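Local coordinates for protein acetylxylan esterase A (Aspergillus awamori, PDB 5X6S) that removes acetyl side groups from the xylan backbone as a secreted serine esterase of carbohydrate esterase family 1, at residues 38-43 with 118-123; 34-39 with 64-69. One frame throughout, in Å; residues are numbered along the deposited sequence.

Interaction 1: residues 38-43 with 118-123; sequences HYCTGT and SSSGAM
Cys40 lays its sulfur over the side chain of Ser120, SG lying 3.6 Å from Ser120 CB, while Tyr39 sets its CB against the CB of Ser119 at 3.8 Å. The second segment has the form of the nucleophile elbow of alpha/beta-hydrolases, the tight turn between strand 113-118 and helix 120-131. Its apex, Ser119, is probably the charge-relay serine, and its positive phi (54°, with psi -120°) is the strained conformation expected of such an elbow. OG stands anti to the backbone N of Ser119 and hydrogen-bonds to His259, consistent with a Ser-His-Asp triad completed by Asp202.

The loop 38-43 runs past the elbow without a direct hydrogen bond between the two. His38 O comes near Gly121 N, but the angle is poor, and that amide is already used by Ser118 O, which also receives a CA-H...O contact from Tyr39 CA at 3.5 Å. The Tyr39 ring turns off the elbow, presenting an edge to Ser118 CB, and its hydroxyl bonds to Asp50. Ser120 OG is bound by Trp76 N, and Cys40 SG is tied to Cys75 in a disulfide.

A type II turn from Tyr39 to Gly42 shapes the loop. Tyr39 O is gripped from opposite faces of its plane, by Gly42 N and by His38 ND1 at 2.8 Å. A water links the loop to Ser119, accepting from Cys40 N at 2.9 Å and lying 2.5 Å from Ser119 OG.

Interaction 2: residues 34-39 with 64-69; sequences VVAIHY and VIYPSS
His38 reaches across to 64-69 with its ring edge. From CB, chi1 of 72° places CG between the backbone N and the carbonyl carbon of its own residue, and the imidazole then swings over to the neighbouring chain segment. CD2 lies 3.3 Å from Pro67 O, close to the ring plane. At the far end, NE2 accepts a hydrogen bond from Ser69 N (3.0 Å), nearly straight at 169° and in the ring plane, while CE1 and NE2 rest against Ser69 CB. Because ND1 is a donor, to Tyr39 O, both ring nitrogens are engaged, which fixes the rotation of the ring and is consistent with the neutral form protonated on ND1.

Behind this histidine, strands 33-37 and 63-68 run parallel as neighbours in the central sheet of the alpha/beta-hydrolase fold. Ile65 bridges them through both backbone groups: its N bonds to Val34 O, and its O receives Ala36 N at 2.9 Å. Val35, Ile65 and Pro67 lie on the face covered by helix 91-106; Val35 CG1 meets Pro67 CG at 3.8 Å, the two side chains crossing at about a right angle. On the other face Ala36 CB touches Val64 CG1 at 4.0 Å and also meets Tyr66 CD1, with Tyr53 of helix 53-60 packed against all three residues. Past Ala36 the strands separate. Pro67 has no amide hydrogen to continue the pairing, and a water bridges the strands, donating to Ala36 O and to Pro67 O (2.6 Å) and accepting weakly from His38 N.

After two earlier strands the chain runs along strand 33-37 into the loop 38-43, then through helices 44-49 and 53-60 to strand 63-68, where interaction 2 closes the shorter loop, a parallel crossover. It continues through helix 91-106 to strand 113-118 and the elbow, where interaction 1 closes the longer one. The two share His38 and Tyr39, so they overlap at their start, and segment 64-69 lies inside the span closed by interaction 1. Strand 33-37 lies between strands 63-68 and 113-118 and leads into both contacts; Ile37 CG2 packs on Gly121 CA. Thr43 CB separately joins the loop to Ser68 OG, which hydrogen-bonds to Gly44 N.

Interaction 1: residues 38-43 with 118-123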
ATOM      1  N   HIS A  38       4.396  22.356  -1.535  1.00 14.82           N
ATOM      2  CA  HIS A  38       4.644  23.690  -1.989  1.00 15.47           C
ATOM      3  C   HIS A  38       6.126  23.925  -2.410  1.00 17.26           C
ATOM      4  O   HIS A  38       7.007  23.122  -2.093  1.00 16.44           O
ATOM      5  CB  HIS A  38       4.249  24.678  -0.896  1.00 15.42           C
ATOM      6  CG  HIS A  38       5.170  24.693   0.278  1.00 15.45           C
ATOM      7  ND1 HIS A  38       6.407  25.316   0.262  1.00 16.28           N
ATOM      8  CD2 HIS A  38       5.024  24.183   1.520  1.00 15.63           C
ATOM      9  CE1 HIS A  38       6.986  25.189   1.437  1.00 16.71           C
ATOM     10  NE2 HIS A  38       6.169  24.503   2.232  1.00 17.03           N
ATOM     11  N   TYR A  39       6.344  25.036  -3.122  1.00 19.50           N
ATOM     12  CA  TYR A  39       7.665  25.503  -3.645  1.00 19.85           C
ATOM     13  C   TYR A  39       8.443  26.343  -2.611  1.00 19.98           C
ATOM     14  O   TYR A  39       7.906  26.748  -1.583  1.00 19.07           O
ATOM     15  CB  TYR A  39       7.417  26.298  -4.950  1.00 22.19           C
ATOM     16  CG  TYR A  39       6.206  27.202  -4.856  1.00 21.95           C
ATOM     17  CD1 TYR A  39       6.227  28.349  -4.042  1.00 23.49           C
ATOM     18  CD2 TYR A  39       5.012  26.858  -5.471  1.00 22.20           C
ATOM     19  CE1 TYR A  39       5.099  29.169  -3.910  1.00 24.03           C
ATOM     20  CE2 TYR A  39       3.877  27.649  -5.353  1.00 25.62           C
ATOM     21  CZ  TYR A  39       3.918  28.809  -4.558  1.00 25.54           C
ATOM     22  OH  TYR A  39       2.808  29.580  -4.435  1.00 26.65           O
ATOM     23  N   CYS A  40       9.728  26.619  -2.850  1.00 21.11           N
ATOM     24  CA  CYS A  40      10.487  27.527  -1.947  1.00 20.46           C
ATOM     25  C   CYS A  40       9.792  28.843  -1.808  1.00 20.79           C
ATOM     26  O   CYS A  40       9.106  29.262  -2.733  1.00 20.56           O
ATOM     27  CB  CYS A  40      11.899  27.815  -2.465  1.00 21.50           C
ATOM     28  SG  CYS A  40      13.027  26.401  -2.584  1.00 21.95           S
ATOM     29  N   THR A  41       9.981  29.472  -0.650  1.00 20.50           N
ATOM     30  CA  THR A  41       9.336  30.732  -0.220  1.00 22.29           C
ATOM     31  C   THR A  41       7.841  30.572   0.115  1.00 21.95           C
ATOM     32  O   THR A  41       7.223  31.537   0.564  1.00 22.23           O
ATOM     33  CB  THR A  41       9.522  31.926  -1.199  1.00 21.59           C
ATOM     34  OG1 THR A  41       8.691  31.749  -2.364  1.00 22.58           O
ATOM     35  CG2 THR A  41      10.997  32.068  -1.632  1.00 21.93           C
ATOM     36  N   GLY A  42       7.292  29.372  -0.116  1.00 21.55           N
ATOM     37  CA  GLY A  42       5.885  29.099   0.096  1.00 19.42           C
ATOM     38  C   GLY A  42       5.626  28.420   1.430  1.00 19.32           C
ATOM     39  O   GLY A  42       6.522  28.234   2.271  1.00 16.64           O
ATOM     40  N   THR A  43       4.353  28.048   1.616  1.00 18.15           N
ATOM     41  CA  THR A  43       3.919  27.335   2.785  1.00 18.05           C
ATOM     42  C   THR A  43       2.780  26.426   2.314  1.00 17.98           C
ATOM     43  O   THR A  43       2.310  26.576   1.181  1.00 17.90           O
ATOM     44  CB  THR A  43       3.336  28.299   3.875  1.00 18.42           C
ATOM     45  OG1 THR A  43       2.142  28.945   3.367  1.00 16.51           O
ATOM     46  CG2 THR A  43       4.397  29.263   4.372  1.00 18.07           C
ATOM     47  N   SER A 118       5.348  21.330  -6.781  1.00 15.54           N
ATOM     48  CA  SER A 118       6.016  22.180  -7.734  1.00 16.69           C
ATOM     49  C   SER A 118       7.392  22.611  -7.176  1.00 15.93           C
ATOM     50  O   SER A 118       7.527  22.882  -6.015  1.00 15.97           O
ATOM     51  CB  SER A 118       5.148  23.420  -8.082  1.00 16.15           C
ATOM     52  OG  SER A 118       3.962  22.988  -8.713  1.00 17.72           O
ATOM     53  N   SER A 119       8.387  22.688  -8.055  1.00 17.31           N
ATOM     54  CA  SER A 119       9.734  23.156  -7.746  1.00 18.04           C
ATOM     55  C   SER A 119      10.327  22.352  -6.560  1.00 17.11           C
ATOM     56  O   SER A 119      10.409  21.159  -6.678  1.00 16.99           O
ATOM     57  CB  SER A 119       9.711  24.680  -7.560  1.00 18.75           C
ATOM     58  OG  SER A 119      11.016  25.225  -7.439  1.00 22.48           O
ATOM     59  N   SER A 120      10.687  22.982  -5.446  1.00 17.45           N
ATOM     60  CA  SER A 120      11.117  22.268  -4.238  1.00 18.00           C
ATOM     61  C   SER A 120      10.138  21.151  -3.863  1.00 16.08           C
ATOM     62  O   SER A 120      10.537  20.038  -3.507  1.00 16.54           O
ATOM     63  CB  SER A 120      11.323  23.230  -3.072  1.00 17.76           C
ATOM     64  OG  SER A 120      12.028  22.590  -1.971  1.00 20.08           O
ATOM     65  N   GLY A 121       8.865  21.417  -4.036  1.00 16.16           N
ATOM     66  CA  GLY A 121       7.833  20.411  -3.729  1.00 15.48           C
ATOM     67  C   GLY A 121       7.805  19.296  -4.730  1.00 16.40           C
ATOM     68  O   GLY A 121       7.454  18.161  -4.379  1.00 16.30           O
ATOM     69  N   ALA A 122       8.195  19.594  -5.980  1.00 16.26           N
ATOM     70  CA  ALA A 122       8.347  18.510  -6.969  1.00 15.88           C
ATOM     71  C   ALA A 122       9.582  17.657  -6.667  1.00 16.06           C
ATOM     72  O   ALA A 122       9.547  16.427  -6.884  1.00 16.28           O
ATOM     73  CB  ALA A 122       8.393  19.051  -8.370  1.00 15.24           C
ATOM     74  N   MET A 123      10.654  18.291  -6.209  1.00 16.22           N
ATOM     75  CA  MET A 123      11.822  17.529  -5.725  1.00 17.68           C
ATOM     76  C   MET A 123      11.388  16.562  -4.591  1.00 17.47           C
ATOM     77  O   MET A 123      11.737  15.378  -4.579  1.00 16.39           O
ATOM     78  CB  MET A 123      12.885  18.430  -5.199  1.00 17.61           C
ATOM     79  CG  MET A 123      13.407  19.480  -6.183  1.00 20.25           C
ATOM     80  SD  MET A 123      14.755  20.340  -5.406  1.00 20.74           S
ATOM     81  CE  MET A 123      14.695  21.937  -6.198  1.00 21.70           C
TER
HETATM   82  O   HOH W   1      11.139  26.472  -5.330  1.00 25.37           O

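Interaction 2: residues 34-39 with 64-69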
ATOM      1  N   VAL A  34      -4.951  13.586  -1.691  1.00 14.44           N
ATOM      2  CA  VAL A  34      -3.921  14.220  -2.528  1.00 14.44           C
ATOM      3  C   VAL A  34      -3.003  15.017  -1.627  1.00 14.88           C
ATOM      4  O   VAL A  34      -3.471  15.904  -0.891  1.00 14.72           O
ATOM      5  CB  VAL A  34      -4.515  15.182  -3.626  1.00 13.90           C
ATOM      6  CG1 VAL A  34      -3.394  15.938  -4.363  1.00 12.72           C
ATOM      7  CG2 VAL A  34      -5.343  14.412  -4.627  1.00 14.77           C
ATOM      8  N   VAL A  35      -1.695  14.717  -1.677  1.00 14.09           N
ATOM      9  CA  VAL A  35      -0.708  15.448  -0.939  1.00 14.20           C
ATOM     10  C   VAL A  35      -0.112  16.464  -1.940  1.00 14.86           C
ATOM     11  O   VAL A  35       0.417  16.049  -2.994  1.00 14.81           O
ATOM     12  CB  VAL A  35       0.415  14.542  -0.322  1.00 15.54           C
ATOM     13  CG1 VAL A  35       1.431  15.350   0.449  1.00 16.18           C
ATOM     14  CG2 VAL A  35      -0.115  13.391   0.522  1.00 13.41           C
ATOM     15  N   ALA A  36      -0.224  17.752  -1.629  1.00 13.91           N
ATOM     16  CA  ALA A  36       0.165  18.831  -2.514  1.00 15.40           C
ATOM     17  C   ALA A  36       1.280  19.649  -1.845  1.00 15.88           C
ATOM     18  O   ALA A  36       1.063  20.304  -0.792  1.00 16.04           O
ATOM     19  CB  ALA A  36      -1.049  19.717  -2.861  1.00 15.00           C
ATOM     20  N   ILE A  37       2.495  19.595  -2.427  1.00 16.08           N
ATOM     21  CA  ILE A  37       3.704  20.033  -1.746  1.00 14.63           C
ATOM     22  C   ILE A  37       4.292  21.308  -2.362  1.00 15.81           C
ATOM     23  O   ILE A  37       4.610  21.336  -3.572  1.00 16.46           O
ATOM     24  CB  ILE A  37       4.778  18.932  -1.731  1.00 14.79           C
ATOM     25  CG1 ILE A  37       4.183  17.586  -1.255  1.00 13.66           C
ATOM     26  CG2 ILE A  37       5.989  19.388  -0.910  1.00 15.69           C
ATOM     27  CD1 ILE A  37       5.162  16.390  -1.284  1.00 15.32           C
ATOM     28  N   HIS A  38       4.396  22.356  -1.535  1.00 14.82           N
ATOM     29  CA  HIS A  38       4.644  23.690  -1.989  1.00 15.47           C
ATOM     30  C   HIS A  38       6.126  23.925  -2.410  1.00 17.26           C
ATOM     31  O   HIS A  38       7.007  23.122  -2.093  1.00 16.44           O
ATOM     32  CB  HIS A  38       4.249  24.678  -0.896  1.00 15.42           C
ATOM     33  CG  HIS A  38       5.170  24.693   0.278  1.00 15.45           C
ATOM     34  ND1 HIS A  38       6.407  25.316   0.262  1.00 16.28           N
ATOM     35  CD2 HIS A  38       5.024  24.183   1.520  1.00 15.63           C
ATOM     36  CE1 HIS A  38       6.986  25.189   1.437  1.00 16.71           C
ATOM     37  NE2 HIS A  38       6.169  24.503   2.232  1.00 17.03           N
ATOM     38  N   TYR A  39       6.344  25.036  -3.122  1.00 19.50           N
ATOM     39  CA  TYR A  39       7.665  25.503  -3.645  1.00 19.85           C
ATOM     40  C   TYR A  39       8.443  26.343  -2.611  1.00 19.98           C
ATOM     41  O   TYR A  39       7.906  26.748  -1.583  1.00 19.07           O
ATOM     42  CB  TYR A  39       7.417  26.298  -4.950  1.00 22.19           C
ATOM     43  CG  TYR A  39       6.206  27.202  -4.856  1.00 21.95           C
ATOM     44  CD1 TYR A  39       6.227  28.349  -4.042  1.00 23.49           C
ATOM     45  CD2 TYR A  39       5.012  26.858  -5.471  1.00 22.20           C
ATOM     46  CE1 TYR A  39       5.099  29.169  -3.910  1.00 24.03           C
ATOM     47  CE2 TYR A  39       3.877  27.649  -5.353  1.00 25.62           C
ATOM     48  CZ  TYR A  39       3.918  28.809  -4.558  1.00 25.54           C
ATOM     49  OH  TYR A  39       2.808  29.580  -4.435  1.00 26.65           O
ATOM     50  N   VAL A  64      -7.297  16.914   0.797  1.00 13.95           N
ATOM     51  CA  VAL A  64      -5.950  17.416   0.418  1.00 15.24           C
ATOM     52  C   VAL A  64      -5.073  17.693   1.608  1.00 14.55           C
ATOM     53  O   VAL A  64      -5.536  18.308   2.579  1.00 16.33           O
ATOM     54  CB  VAL A  64      -5.995  18.726  -0.457  1.00 16.04           C
ATOM     55  CG1 VAL A  64      -4.623  18.938  -1.168  1.00 16.19           C
ATOM     56  CG2 VAL A  64      -7.147  18.705  -1.443  1.00 17.32           C
ATOM     57  N   ILE A  65      -3.829  17.216   1.582  1.00 14.23           N
ATOM     58  CA  ILE A  65      -2.857  17.471   2.651  1.00 13.32           C
ATOM     59  C   ILE A  65      -1.819  18.407   2.093  1.00 14.21           C
ATOM     60  O   ILE A  65      -1.294  18.151   1.019  1.00 14.58           O
ATOM     61  CB  ILE A  65      -2.130  16.199   3.160  1.00 12.89           C
ATOM     62  CG1 ILE A  65      -3.127  15.222   3.792  1.00 12.02           C
ATOM     63  CG2 ILE A  65      -1.018  16.598   4.151  1.00 11.89           C
ATOM     64  CD1 ILE A  65      -2.514  13.814   4.032  1.00 12.03           C
ATOM     65  N   TYR A  66      -1.544  19.496   2.820  1.00 14.05           N
ATOM     66  CA  TYR A  66      -0.589  20.512   2.383  1.00 14.48           C
ATOM     67  C   TYR A  66       0.499  20.576   3.429  1.00 15.60           C
ATOM     68  O   TYR A  66       0.337  21.282   4.446  1.00 16.30           O
ATOM     69  CB  TYR A  66      -1.290  21.909   2.217  1.00 15.04           C
ATOM     70  CG  TYR A  66      -2.454  21.958   1.255  1.00 13.66           C
ATOM     71  CD1 TYR A  66      -2.262  22.182  -0.129  1.00 13.11           C
ATOM     72  CD2 TYR A  66      -3.763  21.802   1.710  1.00 12.75           C
ATOM     73  CE1 TYR A  66      -3.327  22.267  -1.013  1.00 12.94           C
ATOM     74  CE2 TYR A  66      -4.837  21.878   0.829  1.00 15.17           C
ATOM     75  CZ  TYR A  66      -4.641  22.072  -0.515  1.00 14.26           C
ATOM     76  OH  TYR A  66      -5.736  22.111  -1.339  1.00 14.31           O
ATOM     77  N   PRO A  67       1.615  19.838   3.236  1.00 16.57           N
ATOM     78  CA  PRO A  67       2.711  19.926   4.212  1.00 16.06           C
ATOM     79  C   PRO A  67       3.339  21.312   4.118  1.00 17.33           C
ATOM     80  O   PRO A  67       3.214  21.949   3.096  1.00 16.07           O
ATOM     81  CB  PRO A  67       3.721  18.855   3.726  1.00 16.78           C
ATOM     82  CG  PRO A  67       2.890  17.909   2.865  1.00 17.26           C
ATOM     83  CD  PRO A  67       1.938  18.886   2.161  1.00 16.30           C
ATOM     84  N   SER A  68       3.961  21.767   5.219  1.00 18.02           N
ATOM     85  CA  SER A  68       4.495  23.132   5.283  1.00 18.14           C
ATOM     86  C   SER A  68       5.920  23.116   5.818  1.00 17.30           C
ATOM     87  O   SER A  68       6.170  22.706   6.939  1.00 18.20           O
ATOM     88  CB  SER A  68       3.624  23.999   6.165  1.00 18.55           C
ATOM     89  OG  SER A  68       3.684  25.300   5.712  1.00 18.45           O
ATOM     90  N   SER A  69       6.851  23.575   5.010  1.00 18.34           N
ATOM     91  CA  SER A  69       8.266  23.501   5.354  1.00 19.13           C
ATOM     92  C   SER A  69       8.558  24.252   6.647  1.00 19.61           C
ATOM     93  O   SER A  69       8.023  25.353   6.861  1.00 18.56           O
ATOM     94  CB  SER A  69       9.147  24.056   4.258  1.00 20.14           C
ATOM     95  OG  SER A  69      10.497  24.026   4.683  1.00 20.18           O
TER
HETATM   96  O   HOH W   2       2.367  22.176   0.596  1.00 15.94           O